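Rho guanine nucleotide exchange factor 3 (Mus musculus, PDB 2Z0Q) acts as a guanine nucleotide exchange factor for the small GTPases RhoA and RhoB, represented here by its DH and PH domains. Local coordinates at residues A[100-105]-A[189-194]; A[169-174]-A[183-188]; A[213-218]-A[268-273]; A[230-235]-A[249-254]. All blocks are in the same frame, centred on the assembly; numbering follows the deposited sequence.

Contact 1 of 4, residues A[100-105]-A[189-194]; sequences GWLPCL and NIIQGI
Leu102 reaches across to helix 180-213 with both of its methyl groups, and this fork carries most of the apolar contact. CD1 rests beside the beta branch of Ile190, 4.0 Å from its CB, while CD2 meets the tip of Ile191 with CD2 to CD1 at 3.5 Å, tighter than usual for two carbons. The side chains of Leu102 and Ile191 lie at about a right angle, so the leucine fork sits against the CG1-CD1 arm of the isoleucine. That arm projects toward the fork because CG1 is anti to the carbonyl carbon (chi1 -69°). Leu105, one turn further on, makes looser contacts: its CD1 is 4.3 Å from Ile191 CG1, and its CB is 4.4 Å from Ile194 CD1. A 3-10 turn following helix 95-101 packs here on helix 180-213 of the all-helical DH domain. Branched aliphatic residues suit the buried positions of Leu102, Leu105 and Ile191, whereas Ile190 lies at the solvent edge. Leu105 also touches Leu160 of helix 155-172, and Ile191 reaches Tyr163 and Leu167 there. The two segments meet through carbon alone; their backbone bonds stay within each segment, as in the 3-10 bond from Leu105 N to Leu102 O (2.9 Å) and the alpha-helical one from Ile194 N to Ile190 O (3.0 Å). Trp101 serves another interface, where its NE1 donates to Leu73 O of helix 67-84.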
# COMPACT_ATOMS: atom_id res chain seq x y z
N GLY A 100 5.74 24.15 13.32
CA GLY A 100 7.09 24.34 12.79
C GLY A 100 7.71 23.10 12.16
O GLY A 100 8.59 23.19 11.29
N TRP A 101 7.27 21.92 12.60
CA TRP A 101 7.81 20.67 12.07
C TRP A 101 7.18 20.22 10.76
O TRP A 101 7.85 19.66 9.92
CB TRP A 101 7.64 19.56 13.14
CG TRP A 101 8.03 18.18 12.70
CD1 TRP A 101 9.31 17.65 12.66
CD2 TRP A 101 7.15 17.14 12.26
NE1 TRP A 101 9.26 16.35 12.22
CE2 TRP A 101 7.95 16.01 11.96
CE3 TRP A 101 5.76 17.04 12.09
CZ2 TRP A 101 7.41 14.79 11.50
CZ3 TRP A 101 5.21 15.82 11.63
CH2 TRP A 101 6.04 14.72 11.34
N LEU A 102 5.89 20.51 10.57
CA LEU A 102 5.19 20.09 9.36
C LEU A 102 5.87 20.20 7.98
O LEU A 102 5.70 19.32 7.15
CB LEU A 102 3.82 20.81 9.26
CG LEU A 102 2.86 20.47 10.37
CD1 LEU A 102 1.52 21.14 10.16
CD2 LEU A 102 2.74 18.96 10.42
N PRO A 103 6.57 21.30 7.72
CA PRO A 103 7.23 21.45 6.41
C PRO A 103 8.19 20.29 6.04
O PRO A 103 8.37 20.01 4.88
CB PRO A 103 7.96 22.78 6.56
CG PRO A 103 7.06 23.54 7.45
CD PRO A 103 6.71 22.54 8.50
N CYS A 104 8.74 19.59 7.04
CA CYS A 104 9.65 18.51 6.73
C CYS A 104 8.93 17.32 6.13
O CYS A 104 9.57 16.43 5.56
CB CYS A 104 10.46 18.09 7.97
SG CYS A 104 9.65 16.95 9.02
N LEU A 105 7.60 17.30 6.23
CA LEU A 105 6.83 16.21 5.64
C LEU A 105 6.88 16.25 4.12
O LEU A 105 6.37 15.37 3.45
CB LEU A 105 5.37 16.25 6.11
CG LEU A 105 5.13 15.80 7.57
CD1 LEU A 105 3.67 15.80 7.86
CD2 LEU A 105 5.71 14.42 7.80
N ASN A 189 -5.35 20.84 9.41
CA ASN A 189 -5.72 21.26 8.03
C ASN A 189 -4.60 21.09 7.04
O ASN A 189 -4.79 20.62 5.90
CB ASN A 189 -6.13 22.73 7.97
CG ASN A 189 -6.85 23.09 6.68
OD1 ASN A 189 -8.03 22.78 6.53
ND2 ASN A 189 -6.14 23.71 5.71
N ILE A 190 -3.41 21.50 7.45
CA ILE A 190 -2.26 21.40 6.55
C ILE A 190 -1.95 19.92 6.20
O ILE A 190 -1.70 19.60 5.04
CB ILE A 190 -1.04 22.03 7.19
CG1 ILE A 190 -1.29 23.53 7.39
CG2 ILE A 190 0.22 21.77 6.32
CD1 ILE A 190 -1.58 24.33 6.13
N ILE A 191 -1.98 19.05 7.19
CA ILE A 191 -1.69 17.64 6.94
C ILE A 191 -2.83 17.04 6.09
O ILE A 191 -2.56 16.21 5.23
CB ILE A 191 -1.48 16.86 8.27
CG1 ILE A 191 -0.16 17.33 8.90
CG2 ILE A 191 -1.31 15.34 8.02
CD1 ILE A 191 -0.01 16.87 10.35
N GLN A 192 -4.07 17.46 6.31
CA GLN A 192 -5.12 16.92 5.46
C GLN A 192 -4.82 17.24 3.99
O GLN A 192 -5.05 16.39 3.10
CB GLN A 192 -6.47 17.47 5.85
CG GLN A 192 -6.94 16.91 7.20
CD GLN A 192 -8.22 17.55 7.66
OE1 GLN A 192 -8.29 18.77 7.80
NE2 GLN A 192 -9.24 16.73 7.89
N GLY A 193 -4.32 18.45 3.75
CA GLY A 193 -3.96 18.85 2.40
C GLY A 193 -2.79 18.05 1.82
O GLY A 193 -2.78 17.70 0.64
N ILE A 194 -1.82 17.74 2.65
CA ILE A 194 -0.64 17.00 2.25
C ILE A 194 -1.06 15.57 1.87
O ILE A 194 -0.66 15.05 0.83
CB ILE A 194 0.42 16.95 3.41
CG1 ILE A 194 1.07 18.34 3.56
CG2 ILE A 194 1.54 15.94 3.09
CD1 ILE A 194 1.86 18.53 4.86

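Contact 2 of 4, residues A[169-174]-A[183-188]; sequences EILRHT and HLEEAI
Leu171 and Leu184 interlock where two successive helices of the DH domain, 155-172 and 180-213, pack together after a short connection. These two residues give most of the contact. Leu184 CD1 is 3.8 Å from Ile170 CG2 and 3.7 Å from Thr174 OG1, and the two leucines run antiparallel alongside one another, Leu171 CD1 by Leu184 CB and Leu184 CD1 by Leu171 CA. A leucine suits position 184 because a single methyl at the end of its branch meets Ile170, Leu171 and Thr174 together. Leu171 has CG anti to its backbone N (chi1 175°), a setting that carries its CD2 onward to Ile188 CD1 at 3.8 Å. Leu98 of helix 95-101 also touches Leu184. Thr174 can turn its oxygen toward a methyl because OG1 donates to Ile170 O at 2.7 Å; His173 N donates to the same carbonyl oxygen, so that two donors hold it from opposite faces. On the solvent side the exposed Glu185 adds only a little, through its aliphatic part: CG lies 3.7 Å from Leu171 CD2, covering the leucine without burying the charge. Pointing away from the second helix, Glu169 gathers the polar groups of its own turn: Arg172 NH1 makes a salt bridge to OE1 at 2.9 Å, and His173 NE2, with the acceptor in its ring plane, donates to Glu169 OE2 at 2.8 Å.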
# COMPACT_ATOMS: atom_id res chain seq x y z
N GLU A 169 -7.37 14.33 18.30
CA GLU A 169 -7.61 13.74 19.63
C GLU A 169 -7.03 14.73 20.67
O GLU A 169 -7.62 14.93 21.73
CB GLU A 169 -6.97 12.37 19.72
CG GLU A 169 -7.10 11.69 21.13
CD GLU A 169 -8.57 11.51 21.54
OE1 GLU A 169 -9.42 11.37 20.63
OE2 GLU A 169 -8.87 11.46 22.76
N ILE A 170 -5.88 15.37 20.38
CA ILE A 170 -5.36 16.38 21.30
C ILE A 170 -6.28 17.63 21.30
O ILE A 170 -6.66 18.16 22.35
CB ILE A 170 -3.94 16.85 20.92
CG1 ILE A 170 -3.00 15.63 20.78
CG2 ILE A 170 -3.43 17.83 21.97
CD1 ILE A 170 -1.61 15.98 20.18
N LEU A 171 -6.64 18.07 20.10
CA LEU A 171 -7.47 19.26 19.95
C LEU A 171 -8.80 19.19 20.71
O LEU A 171 -9.23 20.15 21.35
CB LEU A 171 -7.77 19.48 18.44
CG LEU A 171 -8.75 20.64 18.18
CD1 LEU A 171 -8.21 21.97 18.69
CD2 LEU A 171 -8.97 20.71 16.68
N ARG A 172 -9.47 18.04 20.63
CA ARG A 172 -10.79 17.98 21.27
C ARG A 172 -10.75 18.06 22.78
O ARG A 172 -11.75 18.37 23.40
CB ARG A 172 -11.60 16.74 20.80
CG ARG A 172 -11.09 15.36 21.22
CD ARG A 172 -12.18 14.28 20.88
NE ARG A 172 -12.57 14.38 19.47
CZ ARG A 172 -11.93 13.80 18.45
NH1 ARG A 172 -10.87 13.03 18.67
NH2 ARG A 172 -12.33 14.03 17.19
N HIS A 173 -9.59 17.84 23.38
CA HIS A 173 -9.48 17.98 24.84
C HIS A 173 -8.70 19.26 25.20
O HIS A 173 -8.32 19.49 26.36
CB HIS A 173 -8.80 16.76 25.43
CG HIS A 173 -9.48 15.48 25.07
ND1 HIS A 173 -10.80 15.24 25.38
CD2 HIS A 173 -9.04 14.40 24.38
CE1 HIS A 173 -11.14 14.06 24.89
NE2 HIS A 173 -10.10 13.53 24.28
N THR A 174 -8.50 20.12 24.22
CA THR A 174 -7.79 21.38 24.45
C THR A 174 -8.82 22.50 24.72
O THR A 174 -9.69 22.77 23.88
CB THR A 174 -6.90 21.77 23.22
OG1 THR A 174 -5.92 20.73 22.96
CG2 THR A 174 -6.14 23.08 23.49
N HIS A 183 -3.36 26.44 16.80
CA HIS A 183 -2.21 25.77 16.20
C HIS A 183 -2.53 24.37 15.77
O HIS A 183 -2.06 23.91 14.72
CB HIS A 183 -1.06 25.77 17.20
CG HIS A 183 -0.52 27.14 17.43
ND1 HIS A 183 -0.16 27.61 18.68
CD2 HIS A 183 -0.31 28.17 16.57
CE1 HIS A 183 0.25 28.86 18.57
NE2 HIS A 183 0.17 29.22 17.30
N LEU A 184 -3.33 23.67 16.57
CA LEU A 184 -3.69 22.30 16.20
C LEU A 184 -4.63 22.30 15.01
O LEU A 184 -4.50 21.47 14.12
CB LEU A 184 -4.33 21.57 17.39
CG LEU A 184 -3.30 21.16 18.46
CD1 LEU A 184 -4.03 20.82 19.75
CD2 LEU A 184 -2.45 19.96 17.95
N GLU A 185 -5.60 23.22 15.01
CA GLU A 185 -6.51 23.29 13.85
C GLU A 185 -5.67 23.53 12.57
O GLU A 185 -5.96 22.96 11.51
CB GLU A 185 -7.53 24.43 14.07
CG GLU A 185 -8.54 24.06 15.16
CD GLU A 185 -9.41 25.21 15.66
OE1 GLU A 185 -9.11 26.38 15.32
OE2 GLU A 185 -10.39 24.93 16.41
N GLU A 186 -4.65 24.36 12.68
CA GLU A 186 -3.79 24.62 11.54
C GLU A 186 -3.04 23.36 11.09
O GLU A 186 -3.06 23.00 9.93
CB GLU A 186 -2.82 25.76 11.85
CG GLU A 186 -1.67 25.86 10.83
CD GLU A 186 -0.67 27.02 11.10
OE1 GLU A 186 -0.74 27.65 12.16
OE2 GLU A 186 0.21 27.26 10.21
N ALA A 187 -2.40 22.68 12.04
CA ALA A 187 -1.64 21.50 11.71
C ALA A 187 -2.52 20.43 11.07
O ALA A 187 -2.09 19.76 10.13
CB ALA A 187 -0.96 20.95 13.00
N ILE A 188 -3.70 20.24 11.62
CA ILE A 188 -4.60 19.24 11.09
C ILE A 188 -4.96 19.60 9.64
O ILE A 188 -4.86 18.77 8.74
CB ILE A 188 -5.88 19.16 11.94
CG1 ILE A 188 -5.55 18.55 13.31
CG2 ILE A 188 -6.93 18.29 11.23
CD1 ILE A 188 -6.61 18.82 14.35

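Contact 3 of 4, residues A[213-218]-A[268-273]; sequences RLLYLE and CYQLYR. With SO4 (sulfate ion), chain C; SO4 (sulfate ion), chain D.
Tyr269 presents the edge of its ring to Arg213, with CD2 3.7 Å from the arginine CB. The ring also stands edge-to-face with Phe249, while Arg213 sends its guanidinium elsewhere, NH1 bonding Leu267 O. On the same side of the sheet, Leu271 meets Tyr216 obliquely, its CD2 3.7 Å from CE1; large, mostly carbon side chains suit this largely covered face. On the other, Leu217 crosses the amide arm of Gln270 at about a right angle, CD1 to NE2 3.8 Å. Backbone bonds hold the two strands in register, the straightest being Leu271 N to Leu215 O, 3.0 Å and 176°. Past the strand, Arg273 folds back so that NH1 lies 3.4 Å above the centre of the Tyr272 ring, held by donating to Tyr272 O at 2.9 Å. Its guanidinium edge grips two sulfates, probably from the crystallisation liquor: NE donates to O3 of sulfate D at 2.8 Å, and NH2 to O4 of sulfate C at 3.0 Å. A leucine in place of Arg273 would probably leave both anions short of donors and uncover the tyrosine face. Strand 214-215 follows helix 180-213 in the chain, and its parallel pairing with strand 266-271 ties the DH-PH junction to the PH-domain sheet.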
# COMPACT_ATOMS: atom_id res chain seq x y z
N ARG A 213 4.74 -0.97 -17.89
CA ARG A 213 5.34 -2.28 -17.76
C ARG A 213 4.54 -3.41 -18.44
O ARG A 213 4.97 -4.58 -18.40
CB ARG A 213 5.56 -2.62 -16.29
CG ARG A 213 6.48 -1.66 -15.50
CD ARG A 213 7.91 -1.77 -15.90
NE ARG A 213 8.80 -0.98 -15.03
CZ ARG A 213 9.84 -1.49 -14.37
NH1 ARG A 213 10.14 -2.79 -14.48
NH2 ARG A 213 10.64 -0.69 -13.65
N LEU A 214 3.42 -3.08 -19.07
CA LEU A 214 2.63 -4.11 -19.79
C LEU A 214 3.40 -4.49 -21.05
O LEU A 214 4.00 -3.64 -21.72
CB LEU A 214 1.25 -3.59 -20.18
CG LEU A 214 0.32 -3.28 -18.97
CD1 LEU A 214 -1.01 -2.73 -19.48
CD2 LEU A 214 0.07 -4.58 -18.16
N LEU A 215 3.41 -5.78 -21.36
CA LEU A 215 4.12 -6.28 -22.53
C LEU A 215 3.11 -6.95 -23.45
O LEU A 215 2.37 -7.80 -23.00
CB LEU A 215 5.17 -7.27 -22.04
CG LEU A 215 6.05 -8.03 -23.01
CD1 LEU A 215 6.84 -7.08 -23.91
CD2 LEU A 215 7.00 -8.86 -22.14
N TYR A 216 3.09 -6.54 -24.71
CA TYR A 216 2.14 -7.06 -25.69
C TYR A 216 2.87 -7.90 -26.75
O TYR A 216 3.30 -7.37 -27.78
CB TYR A 216 1.43 -5.88 -26.37
CG TYR A 216 0.80 -4.89 -25.41
CD1 TYR A 216 -0.53 -5.04 -24.98
CD2 TYR A 216 1.52 -3.79 -24.93
CE1 TYR A 216 -1.12 -4.12 -24.09
CE2 TYR A 216 0.94 -2.88 -24.06
CZ TYR A 216 -0.37 -3.03 -23.64
OH TYR A 216 -0.93 -2.08 -22.81
N LEU A 217 3.01 -9.21 -26.51
CA LEU A 217 3.74 -10.04 -27.46
C LEU A 217 2.87 -10.77 -28.48
O LEU A 217 3.39 -11.46 -29.38
CB LEU A 217 4.63 -11.03 -26.70
CG LEU A 217 5.58 -10.32 -25.73
CD1 LEU A 217 6.41 -11.36 -24.95
CD2 LEU A 217 6.48 -9.36 -26.53
N GLU A 218 1.55 -10.61 -28.37
CA GLU A 218 0.66 -11.26 -29.33
C GLU A 218 -0.35 -10.29 -29.92
O GLU A 218 -0.70 -9.29 -29.31
CB GLU A 218 -0.06 -12.44 -28.68
CG GLU A 218 0.91 -13.47 -28.07
CD GLU A 218 0.17 -14.57 -27.35
OE1 GLU A 218 -0.38 -15.46 -28.04
OE2 GLU A 218 0.12 -14.54 -26.11
N CYS A 268 8.36 -7.16 -16.02
CA CYS A 268 7.28 -6.71 -16.88
C CYS A 268 6.06 -7.61 -16.67
O CYS A 268 6.15 -8.57 -15.93
CB CYS A 268 7.70 -6.77 -18.33
SG CYS A 268 8.98 -5.51 -18.70
N TYR A 269 4.95 -7.26 -17.31
CA TYR A 269 3.69 -8.02 -17.15
C TYR A 269 3.18 -8.36 -18.56
O TYR A 269 2.56 -7.53 -19.26
CB TYR A 269 2.68 -7.18 -16.33
CG TYR A 269 3.26 -6.77 -14.99
CD1 TYR A 269 3.31 -7.66 -13.93
CD2 TYR A 269 3.88 -5.53 -14.84
CE1 TYR A 269 3.97 -7.33 -12.74
CE2 TYR A 269 4.54 -5.19 -13.65
CZ TYR A 269 4.59 -6.08 -12.63
OH TYR A 269 5.29 -5.74 -11.48
N GLN A 270 3.49 -9.59 -18.96
CA GLN A 270 3.15 -10.11 -20.28
C GLN A 270 1.66 -10.44 -20.37
O GLN A 270 1.16 -11.28 -19.60
CB GLN A 270 4.04 -11.36 -20.52
CG GLN A 270 3.85 -11.98 -21.90
CD GLN A 270 4.71 -13.22 -22.09
OE1 GLN A 270 5.62 -13.49 -21.32
NE2 GLN A 270 4.40 -13.99 -23.12
N LEU A 271 0.95 -9.75 -21.26
CA LEU A 271 -0.50 -10.00 -21.35
C LEU A 271 -0.75 -11.48 -21.65
O LEU A 271 -0.11 -12.06 -22.54
CB LEU A 271 -1.17 -9.12 -22.39
CG LEU A 271 -1.74 -7.82 -21.77
CD1 LEU A 271 -0.58 -6.89 -21.39
CD2 LEU A 271 -2.70 -7.14 -22.73
N TYR A 272 -1.67 -12.08 -20.90
CA TYR A 272 -2.02 -13.52 -21.04
C TYR A 272 -3.11 -13.76 -22.09
O TYR A 272 -3.16 -14.83 -22.73
CB TYR A 272 -2.45 -14.02 -19.66
CG TYR A 272 -2.73 -15.49 -19.52
CD1 TYR A 272 -1.72 -16.43 -19.71
CD2 TYR A 272 -3.99 -15.94 -19.08
CE1 TYR A 272 -1.92 -17.78 -19.46
CE2 TYR A 272 -4.22 -17.32 -18.81
CZ TYR A 272 -3.17 -18.22 -19.00
OH TYR A 272 -3.31 -19.54 -18.70
N ARG A 273 -3.99 -12.78 -22.27
CA ARG A 273 -5.08 -12.81 -23.24
C ARG A 273 -5.32 -11.37 -23.60
O ARG A 273 -4.70 -10.45 -23.02
CB ARG A 273 -6.36 -13.40 -22.65
CG ARG A 273 -6.21 -14.82 -22.17
CD ARG A 273 -6.26 -15.82 -23.33
NE ARG A 273 -6.43 -17.19 -22.84
CZ ARG A 273 -5.45 -17.97 -22.40
NH1 ARG A 273 -4.19 -17.53 -22.38
NH2 ARG A 273 -5.73 -19.22 -22.02
S SO4 C . -2.60 -21.29 -21.38
O1 SO4 C . -2.05 -22.44 -22.18
O2 SO4 C . -1.85 -21.18 -20.07
O3 SO4 C . -2.43 -20.02 -22.16
O4 SO4 C . -4.07 -21.54 -21.16
S SO4 D . -9.51 -18.71 -22.75
O1 SO4 D . -9.35 -18.70 -24.25
O2 SO4 D . -8.51 -19.69 -22.20
O3 SO4 D . -9.16 -17.37 -22.22
O4 SO4 D . -10.89 -19.08 -22.34
O HOH W 1 1.65 -10.75 -24.54
O HOH W 2 1.99 -13.35 -24.90
O HOH W 3 -0.90 -15.95 -23.72
O HOH W 4 -2.88 -15.40 -25.90

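Contact 4 of 4, residues A[230-235]-A[249-254]; sequences RVLCCH and FLFQEV
Phe251 and Leu232 pair across the antiparallel hairpin of strands 232-240 and 245-251 in the PH domain, beside a classic beta bulge. Starting at its root, the phenylalanine CB lies 3.9 Å from Val231 O. Further out, CG, CD1, CE1 and CZ all face one methyl, Leu232 CD1, which comes to 3.6 Å from Phe251 CD1. This is a CH-pi contact over the ring face, the methyl 3.7 Å from the ring centroid and 19° off the normal. With chi1 at -171°, Leu232 swings its CG away from its own N and over the ring. The edge of the Phe251 ring at CD1 is turned to Val231 O, while elsewhere the ring touches Cys207 and Lys211 of helix 180-213, so a broad flat residue suits a site between sheet and helix. Were Phe251 an alanine, the Leu232 methyl would probably lose its aromatic face and a gap would open toward Cys207 and Lys211. The bulge sets Cys233 and Cys234 both opposite Leu250, whose O receives weak bonds from their two N atoms. A full-strength hydrogen bond, Leu250 N to Cys234 O at 2.9 Å, closes the bulge pair. Cys234 SG packs on Leu250 CB, on the side covered by helix 331-345. At the next pair, the His235 and Phe249 rings lie nearly parallel, planes at 18°, yet with centroids 5.6 Å apart and little overlap; the histidine ND1 is hydrogen-bonded to His247 NE2, and its NE2 to Glu206 OE2 of helix 180-213.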
# COMPACT_ATOMS: atom_id res chain seq x y z
N ARG A 230 -6.67 6.21 -16.24
CA ARG A 230 -5.99 7.11 -15.33
C ARG A 230 -6.18 6.57 -13.93
O ARG A 230 -5.57 7.04 -12.99
CB ARG A 230 -6.52 8.54 -15.46
CG ARG A 230 -6.03 9.25 -16.74
CD ARG A 230 -4.49 9.26 -16.81
NE ARG A 230 -3.97 9.82 -18.06
CZ ARG A 230 -3.99 9.19 -19.23
NH1 ARG A 230 -4.51 7.97 -19.34
NH2 ARG A 230 -3.49 9.79 -20.31
N VAL A 231 -7.00 5.53 -13.80
CA VAL A 231 -7.22 4.94 -12.48
C VAL A 231 -7.05 3.42 -12.44
O VAL A 231 -7.63 2.72 -13.26
CB VAL A 231 -8.65 5.29 -11.95
CG1 VAL A 231 -9.70 4.86 -12.94
CG2 VAL A 231 -8.90 4.64 -10.60
N LEU A 232 -6.22 2.93 -11.52
CA LEU A 232 -6.10 1.49 -11.35
C LEU A 232 -6.94 1.22 -10.10
O LEU A 232 -6.52 1.51 -8.98
CB LEU A 232 -4.63 1.08 -11.13
CG LEU A 232 -4.23 -0.38 -11.13
CD1 LEU A 232 -4.84 -1.10 -12.40
CD2 LEU A 232 -2.69 -0.50 -11.15
N CYS A 233 -8.14 0.68 -10.30
CA CYS A 233 -9.06 0.37 -9.21
C CYS A 233 -8.44 -0.60 -8.22
O CYS A 233 -8.50 -0.39 -7.00
CB CYS A 233 -10.37 -0.20 -9.76
SG CYS A 233 -11.20 0.80 -11.02
N CYS A 234 -7.84 -1.68 -8.72
CA CYS A 234 -7.15 -2.62 -7.86
C CYS A 234 -6.32 -3.55 -8.75
O CYS A 234 -6.53 -3.58 -9.97
CB CYS A 234 -8.12 -3.45 -7.00
SG CYS A 234 -9.08 -4.66 -7.96
N HIS A 235 -5.38 -4.27 -8.14
CA HIS A 235 -4.56 -5.22 -8.89
C HIS A 235 -3.95 -6.21 -7.91
O HIS A 235 -3.89 -5.96 -6.69
CB HIS A 235 -3.45 -4.46 -9.71
CG HIS A 235 -2.33 -3.92 -8.87
ND1 HIS A 235 -1.19 -4.64 -8.58
CD2 HIS A 235 -2.23 -2.76 -8.17
CE1 HIS A 235 -0.44 -3.96 -7.73
NE2 HIS A 235 -1.05 -2.81 -7.46
N PHE A 249 -4.95 -6.78 -13.42
CA PHE A 249 -5.12 -5.33 -13.27
C PHE A 249 -6.52 -4.88 -13.67
O PHE A 249 -6.94 -5.06 -14.82
CB PHE A 249 -4.12 -4.60 -14.19
CG PHE A 249 -2.68 -4.86 -13.86
CD1 PHE A 249 -2.02 -4.14 -12.86
CD2 PHE A 249 -1.97 -5.85 -14.54
CE1 PHE A 249 -0.68 -4.40 -12.55
CE2 PHE A 249 -0.67 -6.11 -14.24
CZ PHE A 249 0.00 -5.38 -13.24
N LEU A 250 -7.23 -4.29 -12.72
CA LEU A 250 -8.53 -3.74 -13.01
C LEU A 250 -8.39 -2.21 -13.16
O LEU A 250 -8.32 -1.48 -12.17
CB LEU A 250 -9.53 -4.03 -11.88
CG LEU A 250 -10.90 -3.37 -12.11
CD1 LEU A 250 -11.59 -3.93 -13.37
CD2 LEU A 250 -11.76 -3.58 -10.89
N PHE A 251 -8.31 -1.75 -14.40
CA PHE A 251 -8.28 -0.30 -14.65
C PHE A 251 -9.77 0.08 -14.64
O PHE A 251 -10.63 -0.80 -14.73
CB PHE A 251 -7.64 -0.01 -16.01
CG PHE A 251 -6.15 -0.26 -16.04
CD1 PHE A 251 -5.25 0.66 -15.48
CD2 PHE A 251 -5.64 -1.42 -16.62
CE1 PHE A 251 -3.87 0.44 -15.50
CE2 PHE A 251 -4.27 -1.66 -16.65
CZ PHE A 251 -3.37 -0.73 -16.09
N GLN A 252 -10.11 1.37 -14.56
CA GLN A 252 -11.52 1.72 -14.47
C GLN A 252 -12.42 1.09 -15.52
O GLN A 252 -13.52 0.63 -15.21
CB GLN A 252 -11.70 3.24 -14.53
CG GLN A 252 -13.12 3.70 -14.23
CD GLN A 252 -13.49 3.48 -12.78
OE1 GLN A 252 -13.96 2.41 -12.40
NE2 GLN A 252 -13.26 4.51 -11.94
N GLU A 253 -11.96 1.06 -16.76
CA GLU A 253 -12.79 0.54 -17.83
C GLU A 253 -12.32 -0.75 -18.49
O GLU A 253 -12.98 -1.23 -19.41
CB GLU A 253 -12.94 1.62 -18.91
CG GLU A 253 -13.60 2.91 -18.37
CD GLU A 253 -13.81 3.93 -19.47
OE1 GLU A 253 -14.52 3.60 -20.44
OE2 GLU A 253 -13.26 5.05 -19.38
N VAL A 254 -11.23 -1.32 -18.00
CA VAL A 254 -10.71 -2.54 -18.62
C VAL A 254 -9.92 -3.43 -17.67
O VAL A 254 -9.13 -2.96 -16.84
CB VAL A 254 -9.85 -2.18 -19.89
CG1 VAL A 254 -8.63 -1.35 -19.47
CG2 VAL A 254 -9.38 -3.48 -20.65

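How the contacts relate
Contacts 1 and 2 belong to the DH domain, contacts 3 and 4 to the PH domain. The first two share helix 180-213, their centres about 13 Å apart, and touch where Leu102 CD1 meets Ala187 CA at 3.5 Å; contact 2 falls within the chain span enclosed by contact 1. Contact 4 likewise falls within the span of contact 3; these two share one sheet, centres about 16 Å apart, and meet through Tyr269 and Phe249. Contacts 1 and 2 close before 3 and 4 open; contacts 2 and 3 are the farthest apart, centres about 50 Å. Helix 180-213 runs from the DH bundle to strand 214-215, a continuous connection that probably helps set how the two domains sit.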